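Local coordinates for protein putidaredoxin reductase (Pseudomonas putida, PDB 1Q1R) that probably uses its FAD to carry electrons from NADH to putidaredoxin, the iron-sulfur protein that supplies the cytochrome P450cam monooxygenase, at residues Gly337-Gly342 / Val381-Ser386; Asp360-Tyr365 / Val374-Arg379; Tyr347-Val352 / Gln367-Leu372. All coordinates share one frame; numbering follows the deposited sequence.

Overall arrangement
All three contacts belong to the C-terminal reductase domain and gather round one antiparallel sheet. Contacts 1 and 2 are buried and touch each other: contact 1 packs helix 380-391 on strand 336-342, while contact 2 pairs that strand's neighbour, 370-377, with strand 360-367. Contact 3 lies at the surface, where the loop leading into edge strand 349-353 meets the turn between the two strands of contact 2. Chemistry follows place. Contact 1 is mainly apolar, a phenylalanine ring covered by a lysine chain and a valine; contact 2 combines backbone bonding and apolar side chains with a salt bridge at one end; contact 3 relies on weak polar bonds and a long charge pair.

Contact 1: Gly337-Gly342 / Val381-Ser386; sequences GLKMVG and VEFNQS
The ring of Phe383 carries this contact: one face is covered by the side chain of Lys339, and the edge runs into the backbone of strand 336-342. CB of Lys339 stands over the ring centre, 3.6 Å from the centroid and 13° off the normal, a CH-pi contact. The lysine chain bends at chi3, which brings CE and NZ back against the CD2-CE2 side of the ring, CE reaching 3.3 Å from CE2 of Phe383. Lysine suits this partly exposed place, its long chain covering an aromatic face with methylenes and ammonium both in touch. At the ring edge, CE1 of Phe383 comes within 3.6 Å of the carbonyl carbon of Met340, and N of Val341 lies in the ring plane. Val341 meets the same corner obliquely, its CB 3.5 Å from CE1 of Phe383. The phenylalanine reaches this far because its CG is anti to the backbone N (chi1 174°). Cut back to an alanine here, the side chain would no longer fill the space between helix and strand, and the lysine methylenes would probably be left without their support.

One turn on, CB of Ser386 rests 4.0 Å from CG1 of Val341. The small serine satisfies its buried hydroxyl within its own helix, where OG donates to O of Glu382 at 2.6 Å; the Ser386 amide reaches that oxygen from the opposite face of its plane.

Strand and helix run nearly parallel (12° between axes, 8.8 Å at closest approach), the helix packed on one face of the antiparallel sheet of the C-terminal reductase domain. Phe383 also touches Thr376 of strand 370-377 and the ring of Trp328 from strand 328-333; Met340 points away from the helix, and its side chain touches Tyr197 of helix 191-204.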
loop_
_atom_site.group_PDB
_atom_site.type_symbol
_atom_site.label_atom_id
_atom_site.label_comp_id
_atom_site.label_asym_id
_atom_site.label_seq_id
_atom_site.Cartn_x
_atom_site.Cartn_y
_atom_site.Cartn_z
ATOM N N GLY A 337 -13.886 9.382 5.050
ATOM C CA GLY A 337 -13.739 8.496 3.910
ATOM C C GLY A 337 -12.854 9.095 2.836
ATOM O O GLY A 337 -13.304 9.898 2.017
ATOM N N LEU A 338 -11.586 8.705 2.841
ATOM C CA LEU A 338 -10.630 9.203 1.864
ATOM C C LEU A 338 -10.417 8.162 0.770
ATOM O O LEU A 338 -9.935 7.061 1.038
ATOM C CB LEU A 338 -9.304 9.509 2.559
ATOM C CG LEU A 338 -9.437 10.471 3.748
ATOM C CD1 LEU A 338 -8.186 10.438 4.615
ATOM C CD2 LEU A 338 -9.698 11.870 3.222
ATOM N N LYS A 339 -10.794 8.506 -0.458
ATOM C CA LYS A 339 -10.630 7.594 -1.583
ATOM C C LYS A 339 -9.940 8.319 -2.730
ATOM O O LYS A 339 -10.378 9.384 -3.166
ATOM C CB LYS A 339 -11.987 7.043 -2.027
ATOM C CG LYS A 339 -12.762 6.386 -0.893
ATOM C CD LYS A 339 -14.000 5.655 -1.386
ATOM C CE LYS A 339 -13.636 4.358 -2.096
ATOM N NZ LYS A 339 -14.850 3.604 -2.544
ATOM N N MET A 340 -8.851 7.730 -3.208
ATOM C CA MET A 340 -8.066 8.320 -4.278
ATOM C C MET A 340 -8.050 7.434 -5.520
ATOM O O MET A 340 -7.870 6.219 -5.420
ATOM C CB MET A 340 -6.626 8.534 -3.794
ATOM C CG MET A 340 -6.460 9.425 -2.548
ATOM S SD MET A 340 -7.205 8.845 -0.979
ATOM C CE MET A 340 -8.257 10.274 -0.573
ATOM N N VAL A 341 -8.246 8.042 -6.688
ATOM C CA VAL A 341 -8.214 7.300 -7.946
ATOM C C VAL A 341 -7.259 7.970 -8.931
ATOM O O VAL A 341 -7.217 9.196 -9.034
ATOM C CB VAL A 341 -9.617 7.193 -8.598
ATOM C CG1 VAL A 341 -10.208 8.575 -8.819
ATOM C CG2 VAL A 341 -9.514 6.445 -9.918
ATOM N N GLY A 342 -6.482 7.153 -9.638
ATOM C CA GLY A 342 -5.537 7.670 -10.608
ATOM C C GLY A 342 -4.207 8.069 -10.004
ATOM O O GLY A 342 -4.009 7.979 -8.789
ATOM N N VAL A 381 -19.765 8.714 -4.229
ATOM C CA VAL A 381 -20.368 8.734 -5.554
ATOM C C VAL A 381 -19.458 9.420 -6.566
ATOM O O VAL A 381 -19.215 8.884 -7.653
ATOM C CB VAL A 381 -21.744 9.436 -5.543
ATOM C CG1 VAL A 381 -22.331 9.443 -6.951
ATOM C CG2 VAL A 381 -22.683 8.712 -4.584
ATOM N N GLU A 382 -18.945 10.596 -6.218
ATOM C CA GLU A 382 -18.058 11.291 -7.139
ATOM C C GLU A 382 -16.786 10.468 -7.337
ATOM O O GLU A 382 -16.119 10.581 -8.365
ATOM C CB GLU A 382 -17.726 12.700 -6.630
ATOM C CG GLU A 382 -18.967 13.576 -6.423
ATOM C CD GLU A 382 -18.667 15.069 -6.418
ATOM O OE1 GLU A 382 -17.574 15.470 -5.961
ATOM O OE2 GLU A 382 -19.542 15.847 -6.862
ATOM N N PHE A 383 -16.451 9.631 -6.360
ATOM C CA PHE A 383 -15.270 8.784 -6.494
ATOM C C PHE A 383 -15.545 7.743 -7.584
ATOM O O PHE A 383 -14.762 7.575 -8.521
ATOM C CB PHE A 383 -14.951 8.072 -5.177
ATOM C CG PHE A 383 -13.837 7.074 -5.296
ATOM C CD1 PHE A 383 -12.535 7.494 -5.552
ATOM C CD2 PHE A 383 -14.097 5.710 -5.205
ATOM C CE1 PHE A 383 -11.507 6.570 -5.720
ATOM C CE2 PHE A 383 -13.076 4.777 -5.372
ATOM C CZ PHE A 383 -11.779 5.210 -5.632
ATOM N N ASN A 384 -16.663 7.042 -7.456
ATOM C CA ASN A 384 -17.026 6.034 -8.446
ATOM C C ASN A 384 -17.150 6.671 -9.829
ATOM O O ASN A 384 -16.690 6.114 -10.825
ATOM C CB ASN A 384 -18.339 5.360 -8.052
ATOM C CG ASN A 384 -18.150 4.287 -6.995
ATOM O OD1 ASN A 384 -19.103 3.877 -6.328
ATOM N ND2 ASN A 384 -16.918 3.810 -6.850
ATOM N N GLN A 385 -17.759 7.849 -9.890
ATOM C CA GLN A 385 -17.915 8.535 -11.166
ATOM C C GLN A 385 -16.557 8.940 -11.729
ATOM O O GLN A 385 -16.347 8.903 -12.941
ATOM C CB GLN A 385 -18.809 9.769 -11.002
ATOM C CG GLN A 385 -20.217 9.432 -10.545
ATOM C CD GLN A 385 -21.052 10.661 -10.248
ATOM O OE1 GLN A 385 -20.635 11.540 -9.493
ATOM N NE2 GLN A 385 -22.245 10.724 -10.833
ATOM N N SER A 386 -15.634 9.314 -10.848
ATOM C CA SER A 386 -14.301 9.726 -11.277
ATOM C C SER A 386 -13.492 8.568 -11.855
ATOM O O SER A 386 -12.651 8.774 -12.729
ATOM C CB SER A 386 -13.538 10.373 -10.117
ATOM O OG SER A 386 -14.150 11.593 -9.726
#

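Contact 2: Asp360-Tyr365 / Val374-Arg379; sequences DFSVFY and VDTVNR
Phe361 and Val377 face each other as a hydrogen-bonded antiparallel pair, the valine CB 4.0 Å from the centroid of the phenylalanine ring and over its face. CG of Phe361, between the backbone N and the carbonyl carbon (chi1 59°), lays the ring over Val377. Val363 and Asp375 form the next such pair, with N of Val363 2.8 Å from O of Asp375. On the other face Phe364 and Val374 lie side by side, CD2 of the ring 3.4 Å from CG2 of the valine. Beta-branched valines suit these strand positions and give the rings a compact apolar surface.

Beyond the strand end, the extended chain of Arg379 passes Ser362 to Asp360, where NE donates to OD1 at 2.8 Å. The acid lies near the guanidinium plane, but the donor stands about 50° out of the carboxylate plane. Second-shell acids hold the arginine: Glu404 binds NH2, while Glu382 binds NH1 and also Ser362 OG.

At the other end, OH of Tyr365 makes a weak bond to OD1 of buried Asp375 at 2.8 Å.

This is the body of a beta hairpin. Three acids balance the one guanidinium and probably fix its rotation, tying the hairpin to the start of helix 380-391.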
loop_
_atom_site.group_PDB
_atom_site.type_symbol
_atom_site.label_atom_id
_atom_site.label_comp_id
_atom_site.label_asym_id
_atom_site.label_seq_id
_atom_site.Cartn_x
_atom_site.Cartn_y
_atom_site.Cartn_z
ATOM N N ASP A 360 -15.533 17.363 2.826
ATOM C CA ASP A 360 -16.571 17.044 1.860
ATOM C C ASP A 360 -16.253 17.744 0.549
ATOM O O ASP A 360 -16.782 18.816 0.257
ATOM C CB ASP A 360 -17.928 17.501 2.401
ATOM C CG ASP A 360 -19.001 17.525 1.339
ATOM O OD1 ASP A 360 -19.061 16.582 0.523
ATOM O OD2 ASP A 360 -19.794 18.491 1.330
ATOM N N PHE A 361 -15.380 17.131 -0.240
ATOM C CA PHE A 361 -14.982 17.715 -1.508
ATOM C C PHE A 361 -14.231 16.712 -2.359
ATOM O O PHE A 361 -13.904 15.612 -1.908
ATOM C CB PHE A 361 -14.089 18.936 -1.255
ATOM C CG PHE A 361 -12.840 18.623 -0.464
ATOM C CD1 PHE A 361 -11.745 18.017 -1.072
ATOM C CD2 PHE A 361 -12.768 18.923 0.892
ATOM C CE1 PHE A 361 -10.596 17.715 -0.342
ATOM C CE2 PHE A 361 -11.626 18.627 1.632
ATOM C CZ PHE A 361 -10.538 18.022 1.016
ATOM N N SER A 362 -13.970 17.104 -3.599
ATOM C CA SER A 362 -13.224 16.284 -4.537
ATOM C C SER A 362 -12.185 17.197 -5.172
ATOM O O SER A 362 -12.466 18.365 -5.451
ATOM C CB SER A 362 -14.144 15.713 -5.613
ATOM O OG SER A 362 -15.103 14.838 -5.045
ATOM N N VAL A 363 -10.987 16.672 -5.387
ATOM C CA VAL A 363 -9.921 17.456 -5.989
ATOM C C VAL A 363 -9.497 16.778 -7.280
ATOM O O VAL A 363 -9.049 15.622 -7.277
ATOM C CB VAL A 363 -8.700 17.571 -5.039
ATOM C CG1 VAL A 363 -7.646 18.490 -5.646
ATOM C CG2 VAL A 363 -9.144 18.111 -3.686
ATOM N N PHE A 364 -9.655 17.496 -8.387
ATOM C CA PHE A 364 -9.295 16.958 -9.691
ATOM C C PHE A 364 -7.899 17.406 -10.101
ATOM O O PHE A 364 -7.593 18.593 -10.087
ATOM C CB PHE A 364 -10.315 17.402 -10.752
ATOM C CG PHE A 364 -11.714 16.906 -10.499
ATOM C CD1 PHE A 364 -12.542 17.548 -9.584
ATOM C CD2 PHE A 364 -12.190 15.770 -11.152
ATOM C CE1 PHE A 364 -13.823 17.066 -9.319
ATOM C CE2 PHE A 364 -13.468 15.280 -10.894
ATOM C CZ PHE A 364 -14.285 15.927 -9.975
ATOM N N TYR A 365 -7.054 16.446 -10.457
ATOM C CA TYR A 365 -5.692 16.744 -10.892
ATOM C C TYR A 365 -5.656 16.672 -12.412
ATOM O O TYR A 365 -5.932 15.623 -12.995
ATOM C CB TYR A 365 -4.703 15.736 -10.300
ATOM C CG TYR A 365 -4.583 15.820 -8.795
ATOM C CD1 TYR A 365 -5.615 15.379 -7.966
ATOM C CD2 TYR A 365 -3.448 16.366 -8.201
ATOM C CE1 TYR A 365 -5.521 15.484 -6.581
ATOM C CE2 TYR A 365 -3.342 16.474 -6.817
ATOM C CZ TYR A 365 -4.380 16.033 -6.014
ATOM O OH TYR A 365 -4.276 16.149 -4.647
ATOM N N VAL A 374 -8.164 11.920 -9.057
ATOM C CA VAL A 374 -9.118 12.639 -8.234
ATOM C C VAL A 374 -9.043 12.116 -6.812
ATOM O O VAL A 374 -9.095 10.907 -6.581
ATOM C CB VAL A 374 -10.568 12.463 -8.732
ATOM C CG1 VAL A 374 -11.509 13.316 -7.885
ATOM C CG2 VAL A 374 -10.673 12.851 -10.203
ATOM N N ASP A 375 -8.886 13.029 -5.863
ATOM C CA ASP A 375 -8.852 12.656 -4.458
ATOM C C ASP A 375 -10.226 13.077 -3.940
ATOM O O ASP A 375 -10.612 14.240 -4.076
ATOM C CB ASP A 375 -7.755 13.425 -3.706
ATOM C CG ASP A 375 -6.342 12.983 -4.092
ATOM O OD1 ASP A 375 -5.384 13.704 -3.734
ATOM O OD2 ASP A 375 -6.182 11.926 -4.739
ATOM N N THR A 376 -10.977 12.138 -3.378
ATOM C CA THR A 376 -12.290 12.470 -2.844
ATOM C C THR A 376 -12.302 12.320 -1.333
ATOM O O THR A 376 -11.700 11.397 -0.783
ATOM C CB THR A 376 -13.395 11.579 -3.450
ATOM O OG1 THR A 376 -13.172 10.213 -3.083
ATOM C CG2 THR A 376 -13.396 11.700 -4.968
ATOM N N VAL A 377 -12.982 13.247 -0.667
ATOM C CA VAL A 377 -13.092 13.241 0.787
ATOM C C VAL A 377 -14.569 13.181 1.153
ATOM O O VAL A 377 -15.299 14.165 1.008
ATOM C CB VAL A 377 -12.456 14.510 1.388
ATOM C CG1 VAL A 377 -12.717 14.570 2.882
ATOM C CG2 VAL A 377 -10.961 14.514 1.102
ATOM N N ASN A 378 -14.999 12.014 1.628
ATOM C CA ASN A 378 -16.392 11.772 1.989
ATOM C C ASN A 378 -17.316 11.949 0.788
ATOM O O ASN A 378 -18.433 12.441 0.922
ATOM C CB ASN A 378 -16.847 12.689 3.133
ATOM C CG ASN A 378 -16.304 12.252 4.490
ATOM O OD1 ASN A 378 -16.100 11.058 4.740
ATOM N ND2 ASN A 378 -16.087 13.214 5.377
ATOM N N ARG A 379 -16.845 11.541 -0.386
ATOM C CA ARG A 379 -17.647 11.629 -1.604
ATOM C C ARG A 379 -17.537 10.343 -2.419
ATOM O O ARG A 379 -16.921 10.306 -3.485
ATOM C CB ARG A 379 -17.212 12.834 -2.437
ATOM C CG ARG A 379 -17.568 14.147 -1.770
ATOM C CD ARG A 379 -17.677 15.270 -2.771
ATOM N NE ARG A 379 -18.128 16.496 -2.127
ATOM C CZ ARG A 379 -18.393 17.629 -2.770
ATOM N NH1 ARG A 379 -18.253 17.703 -4.092
ATOM N NH2 ARG A 379 -18.793 18.691 -2.083
#

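Contact 3: Tyr347-Val352 / Gln367-Leu372; sequences YDRIIV and QGDRVL
Asp348 meets the amide of Gly368 in a surface contact, where the loop entering edge strand 349-353 packs against the turn of the hairpin made by strands 360-367 and 370-377. That turn, from Gln367 to Arg370, is of type II'. Gly368 takes its second position with a positive phi; a CB would collide with the carbonyl oxygen of Gln367, which only glycine avoids.

The N-H of Gly368 points at OD1 of Asp348, with OD2 alongside, and both bonds are weak: that from Gly368 N to OD1 is nearly straight (175°) but 3.3 Å long, whereas OD2 lies 2.8 Å from the same nitrogen at a badly bent angle. A first torsion of 51° in Asp348, with CG between the backbone N and carbonyl carbon, turns the carboxylate to the Gly368 amide.

A classic beta bulge sets Asp348 and Arg349 together opposite Leu366. The arginine guanidinium has CD1 of Ile351 over one face and the carbonyl oxygen of Gly368 near its plane. NH2 of Arg349 is 3.9 Å from OD1 of Asp369, a long salt bridge, with the two planes 69° apart.

Deeper in, behind these polar groups, CD1 of Leu372 lies 3.6 Å from N of Tyr347 and touches the tyrosine CB; the buried leucine gives the loop an apolar seat. Tyr347 itself turns its ring edge-to-face against Tyr365.

With one amide shared between two imperfect bonds and a charge pair at long range, the attraction is probably modest, as suits charged side chains at an exposed turn.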
loop_
_atom_site.group_PDB
_atom_site.type_symbol
_atom_site.label_atom_id
_atom_site.label_comp_id
_atom_site.label_asym_id
_atom_site.label_seq_id
_atom_site.Cartn_x
_atom_site.Cartn_y
_atom_site.Cartn_z
ATOM N N TYR A 347 0.698 16.625 -12.990
ATOM C CA TYR A 347 -0.409 17.571 -13.082
ATOM C C TYR A 347 0.124 18.998 -13.105
ATOM O O TYR A 347 1.140 19.299 -12.472
ATOM C CB TYR A 347 -1.365 17.391 -11.894
ATOM C CG TYR A 347 -0.863 17.977 -10.594
ATOM C CD1 TYR A 347 -1.101 19.311 -10.271
ATOM C CD2 TYR A 347 -0.126 17.205 -9.698
ATOM C CE1 TYR A 347 -0.616 19.864 -9.088
ATOM C CE2 TYR A 347 0.364 17.747 -8.514
ATOM C CZ TYR A 347 0.116 19.076 -8.217
ATOM O OH TYR A 347 0.614 19.620 -7.057
ATOM N N ASP A 348 -0.560 19.874 -13.836
ATOM C CA ASP A 348 -0.149 21.268 -13.917
ATOM C C ASP A 348 -1.181 22.180 -13.271
ATOM O O ASP A 348 -1.060 23.403 -13.323
ATOM C CB ASP A 348 0.086 21.685 -15.370
ATOM C CG ASP A 348 -1.070 21.336 -16.269
ATOM O OD1 ASP A 348 -2.212 21.720 -15.946
ATOM O OD2 ASP A 348 -0.832 20.682 -17.304
ATOM N N ARG A 349 -2.202 21.578 -12.670
ATOM C CA ARG A 349 -3.232 22.340 -11.975
ATOM C C ARG A 349 -4.304 21.451 -11.372
ATOM O O ARG A 349 -4.546 20.337 -11.833
ATOM C CB ARG A 349 -3.893 23.365 -12.897
ATOM C CG ARG A 349 -4.769 22.781 -13.986
ATOM C CD ARG A 349 -5.910 23.736 -14.282
ATOM N NE ARG A 349 -6.645 23.367 -15.485
ATOM C CZ ARG A 349 -7.824 23.880 -15.819
ATOM N NH1 ARG A 349 -8.403 24.781 -15.034
ATOM N NH2 ARG A 349 -8.421 23.496 -16.939
ATOM N N ILE A 350 -4.938 21.957 -10.327
ATOM C CA ILE A 350 -5.987 21.217 -9.659
ATOM C C ILE A 350 -7.250 22.055 -9.645
ATOM O O ILE A 350 -7.197 23.285 -9.724
ATOM C CB ILE A 350 -5.612 20.880 -8.199
ATOM C CG1 ILE A 350 -5.682 22.142 -7.339
ATOM C CG2 ILE A 350 -4.211 20.281 -8.143
ATOM C CD1 ILE A 350 -5.567 21.879 -5.854
ATOM N N ILE A 351 -8.383 21.377 -9.559
ATOM C CA ILE A 351 -9.672 22.039 -9.496
ATOM C C ILE A 351 -10.381 21.423 -8.303
ATOM O O ILE A 351 -10.565 20.206 -8.238
ATOM C CB ILE A 351 -10.501 21.803 -10.782
ATOM C CG1 ILE A 351 -9.783 22.431 -11.981
ATOM C CG2 ILE A 351 -11.896 22.396 -10.617
ATOM C CD1 ILE A 351 -10.505 22.266 -13.294
ATOM N N VAL A 352 -10.750 22.263 -7.347
ATOM C CA VAL A 352 -11.427 21.790 -6.155
ATOM C C VAL A 352 -12.932 21.920 -6.320
ATOM O O VAL A 352 -13.440 22.986 -6.660
ATOM C CB VAL A 352 -10.989 22.596 -4.913
ATOM C CG1 VAL A 352 -11.709 22.078 -3.671
ATOM C CG2 VAL A 352 -9.477 22.509 -4.749
ATOM N N GLN A 367 -3.680 17.731 -16.300
ATOM C CA GLN A 367 -2.478 18.039 -17.056
ATOM C C GLN A 367 -3.100 18.559 -18.342
ATOM O O GLN A 367 -3.403 17.792 -19.255
ATOM C CB GLN A 367 -1.662 16.780 -17.340
ATOM C CG GLN A 367 -0.319 17.076 -17.977
ATOM C CD GLN A 367 0.470 15.824 -18.297
ATOM O OE1 GLN A 367 1.653 15.894 -18.631
ATOM N NE2 GLN A 367 -0.180 14.671 -18.205
ATOM N N GLY A 368 -3.315 19.867 -18.393
ATOM C CA GLY A 368 -3.960 20.456 -19.549
ATOM C C GLY A 368 -5.450 20.337 -19.282
ATOM O O GLY A 368 -5.960 20.932 -18.332
ATOM N N ASP A 369 -6.148 19.563 -20.105
ATOM C CA ASP A 369 -7.581 19.363 -19.925
ATOM C C ASP A 369 -7.866 17.909 -19.568
ATOM O O ASP A 369 -9.016 17.525 -19.354
ATOM C CB ASP A 369 -8.349 19.733 -21.195
ATOM C CG ASP A 369 -8.261 21.211 -21.520
ATOM O OD1 ASP A 369 -8.406 22.044 -20.599
ATOM O OD2 ASP A 369 -8.059 21.540 -22.705
ATOM N N ARG A 370 -6.811 17.103 -19.514
ATOM C CA ARG A 370 -6.949 15.693 -19.182
ATOM C C ARG A 370 -6.917 15.486 -17.670
ATOM O O ARG A 370 -6.026 15.993 -16.983
ATOM C CB ARG A 370 -5.824 14.881 -19.822
ATOM C CG ARG A 370 -5.858 13.412 -19.434
ATOM C CD ARG A 370 -4.593 12.681 -19.841
ATOM N NE ARG A 370 -4.569 11.331 -19.286
ATOM C CZ ARG A 370 -3.524 10.510 -19.351
ATOM N NH1 ARG A 370 -2.407 10.904 -19.951
ATOM N NH2 ARG A 370 -3.597 9.297 -18.816
ATOM N N VAL A 371 -7.892 14.742 -17.158
ATOM C CA VAL A 371 -7.958 14.457 -15.730
ATOM C C VAL A 371 -7.048 13.266 -15.434
ATOM O O VAL A 371 -7.245 12.180 -15.972
ATOM C CB VAL A 371 -9.403 14.123 -15.284
ATOM C CG1 VAL A 371 -9.429 13.795 -13.796
ATOM C CG2 VAL A 371 -10.323 15.309 -15.570
ATOM N N LEU A 372 -6.048 13.484 -14.585
ATOM C CA LEU A 372 -5.095 12.435 -14.221
ATOM C C LEU A 372 -5.540 11.636 -13.005
ATOM O O LEU A 372 -5.417 10.413 -12.976
ATOM C CB LEU A 372 -3.722 13.048 -13.931
ATOM C CG LEU A 372 -2.979 13.714 -15.093
ATOM C CD1 LEU A 372 -1.741 14.425 -14.559
ATOM C CD2 LEU A 372 -2.594 12.667 -16.130
#